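Local coordinates for protein bottromycin amidohydrolase (Streptomyces purpureus, PDB 6I5S) that is a thiazoline-specific amidohydrolase that acts as gatekeeper of bottromycin biosynthesis, probably by zinc-dependent hydrolysis, at residues A[36-41]-A[421-426]; A[90-95]-A[345-350]; A[293-298]-A[445-450]. All blocks are in the same frame, centred on the assembly; numbering follows the deposited sequence.

Contact 1. Residues A[36-41]-A[421-426]; sequences RTHVFK and GVLVDG
The guanidinium nitrogen R36 NH1 is gripped by the backbone carbonyl and the carboxylate of D425 and by an ordered water. It donates to the backbone oxygen D425 O over 2.9 Å; this oxygen is tilted slightly from the guanidinium plane, while the donor stands 37° out of the carbonyl plane, off the lone pairs of the oxygen. A longer salt bridge of 3.5 Å joins R36 NH1 to D425 OD2, with the carboxylate turned 63° from the guanidinium. The water accepts from NH1 and donates a hydrogen bond to V424 O at 2.8 Å, extending the grip by one residue. The side chain is extended from CG to NE, which lets CG and CD of R36 run alongside D425 O before NH1 reaches it.

One step further, the carbonyl of G426 serves both R36 and H38. H38 NE2 donates to G426 O over 2.7 Å; G426 O lies at the ring edge, in its plane, and NE2 approaches it almost along the line of the C=O bond. The same oxygen receives a CA-H...O contact from R36 CA at 3.3 Å, so the turn after strand 421-424 is held from two residues, R36 and H38, on either side of T37. Apolar contact continues the interface: L423 CD2 lies 4.2 Å from F40 CE2, and L423 CD1 approaches H38 CD2.

Second partners fix the polar ends, since D425 OD1 forms a salt bridge with R133 and R36 NH2 binds the backbone of A32. F40 also meets the rings of F404 and F428. The contact thus joins edge strand 38-41 of the small antiparallel sheet, beside strand 57-62, to strands 402-405, 421-424 and 427-430, an arrangement consistent with the beta-sandwich domain that flanks the barrel in many amidohydrolases.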
loop_
_atom_site.group_PDB
_atom_site.type_symbol
_atom_site.label_atom_id
_atom_site.label_comp_id
_atom_site.label_asym_id
_atom_site.label_seq_id
_atom_site.Cartn_x
_atom_site.Cartn_y
_atom_site.Cartn_z
ATOM N N ARG A 36 20.413 10.591 -12.433
ATOM C CA ARG A 36 19.876 10.627 -11.066
ATOM C C ARG A 36 20.334 11.874 -10.330
ATOM O O ARG A 36 20.288 11.929 -9.094
ATOM C CB ARG A 36 20.253 9.370 -10.285
ATOM C CG ARG A 36 19.572 8.130 -10.873
ATOM C CD ARG A 36 20.077 6.842 -10.259
ATOM N NE ARG A 36 19.615 5.698 -11.052
ATOM C CZ ARG A 36 18.596 4.894 -10.767
ATOM N NH1 ARG A 36 17.829 5.085 -9.696
ATOM N NH2 ARG A 36 18.298 3.927 -11.637
ATOM N N THR A 37 20.747 12.880 -11.096
ATOM C CA THR A 37 21.214 14.148 -10.568
ATOM C C THR A 37 20.424 15.242 -11.242
ATOM O O THR A 37 20.304 15.245 -12.466
ATOM C CB THR A 37 22.732 14.315 -10.808
ATOM O OG1 THR A 37 23.433 13.383 -9.953
ATOM C CG2 THR A 37 23.170 15.777 -10.505
ATOM N N HIS A 38 19.856 16.145 -10.450
ATOM C CA HIS A 38 18.906 17.129 -10.962
ATOM C C HIS A 38 18.993 18.397 -10.143
ATOM O O HIS A 38 19.397 18.378 -8.988
ATOM C CB HIS A 38 17.456 16.642 -10.865
ATOM C CG HIS A 38 17.210 15.318 -11.513
ATOM N ND1 HIS A 38 16.943 15.193 -12.862
ATOM C CD2 HIS A 38 17.254 14.063 -11.015
ATOM C CE1 HIS A 38 16.793 13.911 -13.154
ATOM N NE2 HIS A 38 16.975 13.207 -12.053
ATOM N N VAL A 39 18.500 19.476 -10.727
ATOM C CA VAL A 39 18.087 20.661 -9.990
ATOM C C VAL A 39 16.660 20.973 -10.422
ATOM O O VAL A 39 16.395 21.132 -11.618
ATOM C CB VAL A 39 19.005 21.857 -10.248
ATOM C CG1 VAL A 39 18.498 23.087 -9.478
ATOM C CG2 VAL A 39 20.400 21.524 -9.846
ATOM N N PHE A 40 15.736 21.023 -9.465
ATOM C CA PHE A 40 14.352 21.434 -9.721
ATOM C C PHE A 40 14.182 22.818 -9.104
ATOM O O PHE A 40 14.380 22.987 -7.896
ATOM C CB PHE A 40 13.339 20.450 -9.107
ATOM C CG PHE A 40 13.452 19.041 -9.618
ATOM C CD1 PHE A 40 12.771 18.641 -10.738
ATOM C CD2 PHE A 40 14.267 18.124 -8.990
ATOM C CE1 PHE A 40 12.901 17.374 -11.218
ATOM C CE2 PHE A 40 14.378 16.862 -9.449
ATOM C CZ PHE A 40 13.705 16.479 -10.567
ATOM N N LYS A 41 13.817 23.802 -9.917
ATOM C CA LYS A 41 13.735 25.183 -9.453
ATOM C C LYS A 41 12.381 25.460 -8.825
ATOM O O LYS A 41 11.362 24.899 -9.244
ATOM C CB LYS A 41 13.956 26.155 -10.615
ATOM C CG LYS A 41 15.406 26.297 -11.033
ATOM C CD LYS A 41 15.577 26.219 -12.543
ATOM C CE LYS A 41 14.751 27.274 -13.272
ATOM N NZ LYS A 41 15.035 27.315 -14.739
ATOM N N GLY A 421 4.969 14.503 -12.192
ATOM C CA GLY A 421 6.260 13.845 -12.185
ATOM C C GLY A 421 6.401 12.980 -10.971
ATOM O O GLY A 421 5.834 13.281 -9.902
ATOM N N VAL A 422 7.187 11.918 -11.101
ATOM C CA VAL A 422 7.505 11.066 -9.949
ATOM C C VAL A 422 9.007 10.835 -9.991
ATOM O O VAL A 422 9.526 10.353 -10.995
ATOM C CB VAL A 422 6.755 9.722 -9.961
ATOM C CG1 VAL A 422 7.203 8.831 -8.783
ATOM C CG2 VAL A 422 5.274 9.920 -9.891
ATOM N N LEU A 423 9.690 11.237 -8.932
ATOM C CA LEU A 423 11.120 10.984 -8.750
ATOM C C LEU A 423 11.311 9.715 -7.942
ATOM O O LEU A 423 10.844 9.633 -6.796
ATOM C CB LEU A 423 11.750 12.153 -8.014
ATOM C CG LEU A 423 13.262 12.261 -7.937
ATOM C CD1 LEU A 423 13.887 12.420 -9.312
ATOM C CD2 LEU A 423 13.597 13.459 -7.085
ATOM N N VAL A 424 12.018 8.733 -8.516
ATOM C CA VAL A 424 12.161 7.415 -7.909
ATOM C C VAL A 424 13.642 7.149 -7.805
ATOM O O VAL A 424 14.288 6.914 -8.841
ATOM C CB VAL A 424 11.501 6.302 -8.729
ATOM C CG1 VAL A 424 11.553 4.986 -7.953
ATOM C CG2 VAL A 424 10.148 6.648 -9.171
ATOM N N ASP A 425 14.178 7.171 -6.586
ATOM C CA ASP A 425 15.640 6.971 -6.371
ATOM C C ASP A 425 16.408 7.841 -7.364
ATOM O O ASP A 425 17.401 7.408 -7.973
ATOM C CB ASP A 425 16.025 5.486 -6.507
ATOM C CG ASP A 425 17.417 5.174 -6.001
ATOM O OD1 ASP A 425 17.999 5.985 -5.236
ATOM O OD2 ASP A 425 17.949 4.077 -6.351
ATOM N N GLY A 426 15.941 9.078 -7.546
ATOM C CA GLY A 426 16.623 10.047 -8.436
ATOM C C GLY A 426 16.253 10.051 -9.903
ATOM O O GLY A 426 16.638 10.997 -10.622
HETATM O O HOH W 1 14.918 4.437 -9.908
#

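Contact 2. Residues A[90-95]-A[345-350]; sequences FVDAHA and VGTDCG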
loop_
_atom_site.group_PDB
_atom_site.type_symbol
_atom_site.label_atom_id
_atom_site.label_comp_id
_atom_site.label_asym_id
_atom_site.label_seq_id
_atom_site.Cartn_x
_atom_site.Cartn_y
_atom_site.Cartn_z
ATOM N N PHE A 90 4.791 8.175 -1.990
ATOM C CA PHE A 90 3.754 7.455 -1.256
ATOM C C PHE A 90 4.163 6.014 -0.981
ATOM O O PHE A 90 4.963 5.409 -1.715
ATOM C CB PHE A 90 2.434 7.433 -2.051
ATOM C CG PHE A 90 2.002 8.785 -2.516
ATOM C CD1 PHE A 90 2.134 9.891 -1.700
ATOM C CD2 PHE A 90 1.506 8.955 -3.776
ATOM C CE1 PHE A 90 1.806 11.174 -2.163
ATOM C CE2 PHE A 90 1.164 10.258 -4.239
ATOM C CZ PHE A 90 1.313 11.339 -3.399
ATOM N N VAL A 91 3.568 5.465 0.082
ATOM C CA VAL A 91 3.793 4.081 0.494
ATOM C C VAL A 91 2.453 3.379 0.541
ATOM O O VAL A 91 1.575 3.746 1.346
ATOM C CB VAL A 91 4.481 3.987 1.863
ATOM C CG1 VAL A 91 4.860 2.476 2.121
ATOM C CG2 VAL A 91 5.723 4.902 1.889
ATOM N N ASP A 92 2.273 2.362 -0.311
ATOM C CA ASP A 92 1.118 1.477 -0.140
ATOM C C ASP A 92 1.426 0.517 1.011
ATOM O O ASP A 92 2.254 -0.398 0.876
ATOM C CB ASP A 92 0.767 0.722 -1.419
ATOM C CG ASP A 92 -0.529 -0.075 -1.283
ATOM O OD1 ASP A 92 -1.154 -0.334 -2.301
ATOM O OD2 ASP A 92 -0.916 -0.466 -0.139
ATOM N N ALA A 93 0.764 0.731 2.128
ATOM C CA ALA A 93 1.098 0.001 3.359
ATOM C C ALA A 93 0.563 -1.434 3.410
ATOM O O ALA A 93 0.829 -2.157 4.394
ATOM C CB ALA A 93 0.614 0.778 4.555
ATOM N N HIS A 94 -0.130 -1.893 2.384
ATOM C CA HIS A 94 -0.577 -3.280 2.359
ATOM C C HIS A 94 -0.770 -3.688 0.906
ATOM O O HIS A 94 -1.896 -3.671 0.418
ATOM C CB HIS A 94 -1.879 -3.446 3.119
ATOM C CG HIS A 94 -2.251 -4.882 3.431
ATOM N ND1 HIS A 94 -2.488 -5.332 4.715
ATOM C CD2 HIS A 94 -2.417 -5.962 2.625
ATOM C CE1 HIS A 94 -2.756 -6.628 4.679
ATOM N NE2 HIS A 94 -2.752 -7.030 3.427
ATOM N N ALA A 95 0.294 -4.066 0.205
ATOM C CA ALA A 95 0.201 -4.435 -1.200
ATOM C C ALA A 95 0.564 -5.907 -1.355
ATOM O O ALA A 95 1.275 -6.476 -0.523
ATOM C CB ALA A 95 1.109 -3.563 -2.081
ATOM N N VAL A 345 -2.104 4.047 4.800
ATOM C CA VAL A 345 -2.882 3.913 3.576
ATOM C C VAL A 345 -2.446 2.636 2.889
ATOM O O VAL A 345 -1.367 2.604 2.271
ATOM C CB VAL A 345 -2.696 5.115 2.651
ATOM C CG1 VAL A 345 -3.563 4.951 1.486
ATOM C CG2 VAL A 345 -2.950 6.426 3.352
ATOM N N GLY A 346 -3.244 1.576 3.011
ATOM C CA GLY A 346 -2.944 0.326 2.349
ATOM C C GLY A 346 -4.184 -0.165 1.631
ATOM O O GLY A 346 -5.304 0.222 1.962
ATOM N N THR A 347 -3.976 -1.053 0.648
ATOM C CA THR A 347 -5.038 -1.371 -0.298
ATOM C C THR A 347 -5.448 -2.830 -0.378
ATOM O O THR A 347 -6.565 -3.105 -0.838
ATOM C CB THR A 347 -4.639 -0.951 -1.716
ATOM O OG1 THR A 347 -3.483 -1.680 -2.156
ATOM C CG2 THR A 347 -4.379 0.540 -1.754
ATOM N N ASP A 348 -4.574 -3.766 -0.008
ATOM C CA ASP A 348 -4.772 -5.177 -0.354
ATOM C C ASP A 348 -4.919 -5.345 -1.861
ATOM O O ASP A 348 -5.638 -6.227 -2.339
ATOM C CB ASP A 348 -5.980 -5.773 0.406
ATOM C CG ASP A 348 -5.672 -7.081 1.118
ATOM O OD1 ASP A 348 -4.600 -7.662 0.963
ATOM O OD2 ASP A 348 -6.551 -7.521 1.869
ATOM N N CYS A 349 -4.196 -4.519 -2.627
ATOM C CA CYS A 349 -4.256 -4.611 -4.075
ATOM C C CYS A 349 -3.904 -6.014 -4.507
ATOM O O CYS A 349 -3.026 -6.687 -3.945
ATOM C CB CYS A 349 -3.398 -3.553 -4.762
ATOM S SG CYS A 349 -1.597 -3.591 -4.374
ATOM N N GLY A 350 -4.560 -6.443 -5.568
ATOM C CA GLY A 350 -4.548 -7.832 -5.986
ATOM C C GLY A 350 -5.831 -8.560 -5.672
ATOM O O GLY A 350 -6.193 -9.484 -6.387
HETATM O O HOH W 2 0.642 4.285 4.080
#
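H94 reaches over the backbone of G346 and T347 on its way to the zinc-binding carboxylate of D348. Its CB rests 4.0 Å from G346 CA, and with CG anti to the backbone N (chi1 -166°) the imidazole leaves alongside D348, the two side chains pointing the same way. On the ring, CD2 passes 3.2 Å from D348 OD1, ND1 is hydrogen-bonded to E228, and NE2 binds zinc. D348 OD1 is a ligand of the same ion, so its 3.1 Å approach to H94 NE2 reflects shared coordination; the ring and carboxylate planes are 70° apart.

Behind these ligands, D92 braces both segments. The hydroxyl T347 OG1 donates to the syn lone pair of D92 OD1 over 2.7 Å, the two side chains crossing at about a right angle. D92 OD2 accepts from H94 N at 3.0 Å, closing an Asx turn, and more weakly from T347 N. T347 OG1 in turn accepts from C349 N in an ST turn. One backbone bond joins the ligand residues themselves, D348 N to H94 O at 2.7 Å, and another, A93 N to V345 O, is nearly straight (176°) and ties the segments just before them.

H96 and the carboxylated lysine Xaa183 complete this zinc site, and Xaa183 also serves the second zinc, with H210 and H229. D348 OD2 forms a salt bridge with R279. The first histidine of the HxH motif and the aspartate thus share one zinc, while D92 holds the backbone N of H94 and, through T347, links it to the loop that carries D348, probably a second shell that positions the ligands, consistent with the binuclear hydrolytic centre of the amidohydrolase superfamily.

Contact 3. Residues A[293-298]-A[445-450]; sequences LQAATP and AGLDPS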
loop_
_atom_site.group_PDB
_atom_site.type_symbol
_atom_site.label_atom_id
_atom_site.label_comp_id
_atom_site.label_asym_id
_atom_site.label_seq_id
_atom_site.Cartn_x
_atom_site.Cartn_y
_atom_site.Cartn_z
ATOM N N LEU A 293 -11.686 -5.865 -15.511
ATOM C CA LEU A 293 -11.309 -7.267 -15.660
ATOM C C LEU A 293 -10.301 -7.471 -16.781
ATOM O O LEU A 293 -9.415 -8.323 -16.670
ATOM C CB LEU A 293 -12.542 -8.121 -15.914
ATOM C CG LEU A 293 -13.456 -8.384 -14.757
ATOM C CD1 LEU A 293 -14.802 -8.947 -15.281
ATOM C CD2 LEU A 293 -12.789 -9.354 -13.802
ATOM N N GLN A 294 -10.450 -6.749 -17.897
ATOM C CA GLN A 294 -9.469 -6.855 -18.965
ATOM C C GLN A 294 -8.096 -6.410 -18.475
ATOM O O GLN A 294 -7.063 -6.939 -18.921
ATOM C CB GLN A 294 -9.926 -6.009 -20.166
ATOM C CG GLN A 294 -9.053 -6.143 -21.388
ATOM C CD GLN A 294 -9.036 -7.554 -21.932
ATOM O OE1 GLN A 294 -10.039 -8.052 -22.435
ATOM N NE2 GLN A 294 -7.900 -8.208 -21.820
ATOM N N ALA A 295 -8.069 -5.463 -17.535
ATOM C CA ALA A 295 -6.817 -4.901 -17.053
ATOM C C ALA A 295 -6.135 -5.792 -16.026
ATOM O O ALA A 295 -4.920 -5.649 -15.813
ATOM C CB ALA A 295 -7.063 -3.520 -16.463
ATOM N N ALA A 296 -6.869 -6.742 -15.471
ATOM C CA ALA A 296 -6.332 -7.680 -14.504
ATOM C C ALA A 296 -5.333 -8.599 -15.186
ATOM O O ALA A 296 -5.469 -8.936 -16.360
ATOM C CB ALA A 296 -7.443 -8.529 -13.883
ATOM N N THR A 297 -4.341 -9.029 -14.423
ATOM C CA THR A 297 -3.358 -9.967 -14.933
ATOM C C THR A 297 -3.999 -11.333 -15.179
ATOM O O THR A 297 -4.969 -11.708 -14.515
ATOM C CB THR A 297 -2.214 -10.119 -13.944
ATOM O OG1 THR A 297 -2.708 -10.729 -12.764
ATOM C CG2 THR A 297 -1.575 -8.748 -13.604
ATOM N N PRO A 298 -3.435 -12.122 -16.087
ATOM C CA PRO A 298 -4.094 -13.387 -16.435
ATOM C C PRO A 298 -4.321 -14.297 -15.238
ATOM O O PRO A 298 -5.382 -14.935 -15.142
ATOM C CB PRO A 298 -3.141 -13.996 -17.464
ATOM C CG PRO A 298 -2.361 -12.833 -17.981
ATOM C CD PRO A 298 -2.191 -11.919 -16.856
ATOM N N ALA A 445 -1.945 -5.878 -20.832
ATOM C CA ALA A 445 -3.036 -6.680 -20.317
ATOM C C ALA A 445 -4.183 -6.805 -21.306
ATOM O O ALA A 445 -5.146 -7.522 -21.034
ATOM C CB ALA A 445 -3.534 -6.076 -19.019
ATOM N N GLY A 446 -4.124 -6.122 -22.440
ATOM C CA GLY A 446 -5.150 -6.259 -23.457
ATOM C C GLY A 446 -6.206 -5.189 -23.461
ATOM O O GLY A 446 -7.194 -5.324 -24.183
ATOM N N LEU A 447 -6.064 -4.155 -22.655
ATOM C CA LEU A 447 -7.039 -3.078 -22.624
ATOM C C LEU A 447 -6.506 -1.913 -23.438
ATOM O O LEU A 447 -5.349 -1.526 -23.280
ATOM C CB LEU A 447 -7.315 -2.638 -21.191
ATOM C CG LEU A 447 -8.414 -1.576 -21.095
ATOM C CD1 LEU A 447 -9.728 -2.142 -21.485
ATOM C CD2 LEU A 447 -8.452 -1.051 -19.656
ATOM N N ASP A 448 -7.354 -1.366 -24.305
ATOM C CA ASP A 448 -7.050 -0.169 -25.048
ATOM C C ASP A 448 -6.716 0.955 -24.076
ATOM O O ASP A 448 -7.575 1.335 -23.269
ATOM C CB ASP A 448 -8.261 0.199 -25.905
ATOM C CG ASP A 448 -7.994 1.337 -26.839
ATOM O OD1 ASP A 448 -7.029 2.100 -26.625
ATOM O OD2 ASP A 448 -8.793 1.476 -27.781
ATOM N N PRO A 449 -5.511 1.529 -24.129
ATOM C CA PRO A 449 -5.173 2.612 -23.188
ATOM C C PRO A 449 -6.144 3.767 -23.202
ATOM O O PRO A 449 -6.271 4.455 -22.188
ATOM C CB PRO A 449 -3.779 3.062 -23.660
ATOM C CG PRO A 449 -3.288 1.966 -24.479
ATOM C CD PRO A 449 -4.445 1.300 -25.109
ATOM N N SER A 450 -6.817 4.045 -24.325
ATOM C CA SER A 450 -7.752 5.156 -24.313
ATOM C C SER A 450 -8.966 4.892 -23.426
ATOM O O SER A 450 -9.723 5.826 -23.143
ATOM C CB SER A 450 -8.178 5.457 -25.753
ATOM O OG SER A 450 -8.714 4.294 -26.346
#
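Two torsions bend the side chain of Q294 over the turn at A445-L447: CG stands anti to the backbone N (chi1 -174°), and the kink at chi2 (62°) folds the amide back toward A445. As a result CG lies 3.5 Å from G446 O, while the amide nitrogen Q294 NE2 donates to A445 O over 2.9 Å. That bond runs in the plane of the amide and meets A445 O in its carbonyl plane, on a lone pair, at an N-H...O angle of 155°.

The turn it grips ends a helix. G446, with a positive phi and two bonds back into the last turn, forms a Schellman motif after helix 431-444, and the turn packs against the last turn of helix 290-295. Q294 O and A445 O, both acceptors, come within 2.9 Å without bonding; the N-H from Q294 NE2 to A445 O probably eases this approach. A445 CB sits beside the helix end, 3.5 Å from A295 O.

Past the turn, L447 supplies the apolar part. Its CB lies 3.9 Å from Q294 CG, its CD1 approaches the CB and CG of the same glutamine, and its CD2 lies 4.3 Å from A295 CB. The aliphatic stem of Q294 is therefore covered by leucine while its NE2 bonds to the backbone.

R441 of helix 431-444 hydrogen-bonds A295 O, adding a second tie between the same two helix ends, and R301 of helix 301-313 binds A296 O. W452 packs on A295 as well. The C-terminal helix and the segment that follows it are thus fastened to helix 290-295, next to helix 301-313.

In the fold
From the N terminus the chain enters contact 1 at 36-41, and this loop closes only when 421-426 returns some 380 residues later, tying the small antiparallel sheet to the strands near the C terminus. Contact 2 lies nested inside it: 90-95, at the end of strand 84-95, is met by 345-350, which brings zinc ligands together at the centre of the chain. Contact 3 begins at 293-298, within both loops, but closes at 445-450, beyond both, so it crosses each of them. Contacts 1 and 2 reach the same mixed sheet with centres about 24 Å apart, whereas contact 3 joins helix ends about 21 Å from contact 2, between centres.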